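Local coordinates for protein formyltransferase PseJ (Anoxybacillus kamchatkensis G10, PDB 6EDK) that belongs to the formyltransferase family, with a mixed beta-sheet flanked by helices and a pocket that holds a bound ligand, at residues 135-140 with 163-168. Numbering follows the deposited sequence.
Sequences VQREVT and MEYWPL
One face of the Tyr165 ring receives Val135: methyl CG1 sits almost on the ring normal, 8° from it and 3.9 Å from the centroid of the Tyr165 ring, a clear CH-pi contact. The second methyl reaches the rim of the same ring, Val135 CG2 lying 4.2 Å from Tyr165 CD2. At the edge of the ring, near its plane, comes the guanidinium of Arg137, whose NH2 is 4.2 Å from Tyr165 CE2. That guanidinium meets the carboxylate of Glu164 at its own edge, with the two planes turned 57° apart. The bond is weak: Arg137 NH2 to Glu164 OE1 measures 3.4 Å, with an N-H...O angle of 155°, and Arg137 NH1 stands 3.6 Å from the same OE1. OE1 thus faces both terminal nitrogens, but only NH2 makes a hydrogen bond to it, within a long salt bridge. Arg137 leaves its strand with CG anti to the backbone N, then bends at chi3, which carries the guanidinium across to the extended Glu164 chain. The pairing illustrates how alternate residues of an edge strand, Val135 and Arg137, can offer a helix a methyl and a charge in turn. Strand 133-138 is outermost in the six-stranded mixed sheet, hydrogen-bonded through Val135 and Arg137 to Ile121 and Val119 of strand 118-123. Segment 163-168, near the C-terminal end of helix 147-169, runs nearly antiparallel to 135-138, and beyond this surface contact Trp166 packs against Phe68 of the sheet and Leu42 of helix 36-43.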
loop_
_atom_site.group_PDB
_atom_site.type_symbol
_atom_site.label_atom_id
_atom_site.label_comp_id
_atom_site.label_asym_id
_atom_site.label_seq_id
_atom_site.Cartn_x
_atom_site.Cartn_y
_atom_site.Cartn_z
ATOM N N VAL A 135 9.441 -5.160 2.696
ATOM C CA VAL A 135 9.583 -6.169 1.644
ATOM C C VAL A 135 8.872 -5.679 0.399
ATOM O O VAL A 135 7.895 -4.945 0.486
ATOM C CB VAL A 135 8.978 -7.529 1.999
ATOM C CG1 VAL A 135 9.820 -8.169 3.078
ATOM C CG2 VAL A 135 7.529 -7.402 2.487
ATOM N N GLN A 136 9.348 -6.121 -0.764
ATOM C CA GLN A 136 8.677 -5.783 -2.001
ATOM C C GLN A 136 8.701 -7.000 -2.902
ATOM O O GLN A 136 9.434 -7.968 -2.645
ATOM C CB GLN A 136 9.391 -4.640 -2.792
ATOM C CG GLN A 136 10.178 -3.696 -2.057
ATOM C CD GLN A 136 10.825 -2.670 -2.974
ATOM O OE1 GLN A 136 12.035 -2.721 -3.279
ATOM N NE2 GLN A 136 10.004 -1.788 -3.460
ATOM N N ARG A 137 7.903 -6.926 -3.988
ATOM C CA ARG A 137 7.921 -7.995 -4.994
ATOM C C ARG A 137 7.634 -7.450 -6.354
ATOM O O ARG A 137 6.702 -6.676 -6.531
ATOM C CB ARG A 137 6.910 -9.092 -4.629
ATOM C CG ARG A 137 6.914 -10.229 -5.604
ATOM C CD ARG A 137 6.216 -11.410 -5.007
ATOM N NE ARG A 137 7.008 -11.820 -3.826
ATOM C CZ ARG A 137 6.615 -12.738 -2.940
ATOM N NH1 ARG A 137 5.451 -13.396 -3.096
ATOM N NH2 ARG A 137 7.381 -13.042 -1.943
ATOM N N GLU A 138 8.385 -7.910 -7.348
ATOM C CA GLU A 138 8.039 -7.466 -8.703
ATOM C C GLU A 138 6.872 -8.305 -9.232
ATOM O O GLU A 138 6.678 -9.450 -8.847
ATOM C CB GLU A 138 9.271 -7.629 -9.653
ATOM C CG GLU A 138 8.990 -7.132 -11.045
ATOM C CD GLU A 138 10.133 -7.396 -12.052
ATOM O OE1 GLU A 138 10.879 -8.335 -11.841
ATOM O OE2 GLU A 138 10.196 -6.656 -13.059
ATOM N N VAL A 139 6.044 -7.701 -10.066
ATOM C CA VAL A 139 4.896 -8.356 -10.670
ATOM C C VAL A 139 4.960 -8.035 -12.153
ATOM O O VAL A 139 4.786 -6.876 -12.537
ATOM C CB VAL A 139 3.557 -7.863 -10.073
ATOM C CG1 VAL A 139 2.387 -8.446 -10.791
ATOM C CG2 VAL A 139 3.484 -8.191 -8.567
ATOM N N THR A 140 5.141 -9.047 -12.947
ATOM C CA THR A 140 5.183 -8.897 -14.389
ATOM C C THR A 140 3.782 -8.948 -14.986
ATOM O O THR A 140 2.790 -9.294 -14.357
ATOM C CB THR A 140 6.063 -9.979 -15.025
ATOM O OG1 THR A 140 5.647 -11.261 -14.513
ATOM C CG2 THR A 140 7.548 -9.697 -14.698
ATOM N N MET A 163 0.600 -11.627 4.136
ATOM C CA MET A 163 0.360 -12.833 4.974
ATOM C C MET A 163 1.602 -13.675 5.054
ATOM O O MET A 163 1.845 -14.326 6.087
ATOM C CB MET A 163 -0.796 -13.658 4.417
ATOM C CG MET A 163 -2.164 -12.986 4.542
ATOM S SD MET A 163 -3.699 -13.890 4.163
ATOM C CE MET A 163 -3.569 -13.987 2.367
ATOM N N GLU A 164 2.399 -13.715 3.963
ATOM C CA GLU A 164 3.645 -14.467 4.023
ATOM C C GLU A 164 4.591 -13.912 5.058
ATOM O O GLU A 164 5.270 -14.691 5.753
ATOM C CB GLU A 164 4.334 -14.492 2.664
ATOM C CG GLU A 164 5.685 -15.163 2.629
ATOM C CD GLU A 164 6.240 -15.211 1.211
ATOM O OE1 GLU A 164 5.489 -14.835 0.257
ATOM O OE2 GLU A 164 7.384 -15.663 1.060
ATOM N N TYR A 165 4.641 -12.593 5.215
ATOM C CA TYR A 165 5.671 -12.000 6.085
ATOM C C TYR A 165 5.133 -11.505 7.428
ATOM O O TYR A 165 5.922 -11.200 8.319
ATOM C CB TYR A 165 6.395 -10.846 5.374
ATOM C CG TYR A 165 7.425 -11.323 4.386
ATOM C CD1 TYR A 165 8.709 -11.626 4.773
ATOM C CD2 TYR A 165 7.094 -11.528 3.058
ATOM C CE1 TYR A 165 9.646 -12.083 3.886
ATOM C CE2 TYR A 165 8.091 -11.984 2.110
ATOM C CZ TYR A 165 9.357 -12.255 2.571
ATOM O OH TYR A 165 10.354 -12.714 1.723
ATOM N N TRP A 166 3.819 -11.456 7.601
ATOM C CA TRP A 166 3.299 -10.965 8.871
ATOM C C TRP A 166 3.816 -11.734 10.080
ATOM O O TRP A 166 4.110 -11.075 11.086
ATOM C CB TRP A 166 1.795 -11.027 8.845
ATOM C CG TRP A 166 1.122 -10.545 10.155
ATOM C CD1 TRP A 166 0.290 -11.316 10.961
ATOM C CD2 TRP A 166 1.224 -9.271 10.764
ATOM N NE1 TRP A 166 -0.128 -10.554 12.044
ATOM C CE2 TRP A 166 0.421 -9.300 11.945
ATOM C CE3 TRP A 166 1.896 -8.098 10.451
ATOM C CZ2 TRP A 166 0.292 -8.211 12.758
ATOM C CZ3 TRP A 166 1.765 -7.018 11.274
ATOM C CH2 TRP A 166 0.942 -7.076 12.413
ATOM N N PRO A 167 3.949 -13.062 10.064
ATOM C CA PRO A 167 4.536 -13.739 11.259
ATOM C C PRO A 167 5.862 -13.155 11.709
ATOM O O PRO A 167 6.148 -13.170 12.906
ATOM C CB PRO A 167 4.695 -15.195 10.817
ATOM C CG PRO A 167 3.609 -15.400 9.764
ATOM C CD PRO A 167 3.572 -14.054 9.019
ATOM N N LEU A 168 6.686 -12.666 10.793
ATOM C CA LEU A 168 7.912 -11.973 11.145
ATOM C C LEU A 168 7.653 -10.525 11.521
ATOM O O LEU A 168 8.184 -10.052 12.520
ATOM C CB LEU A 168 8.916 -12.055 9.981
ATOM C CG LEU A 168 9.400 -13.479 9.638
ATOM C CD1 LEU A 168 10.170 -13.499 8.339
ATOM C CD2 LEU A 168 10.281 -14.062 10.753
#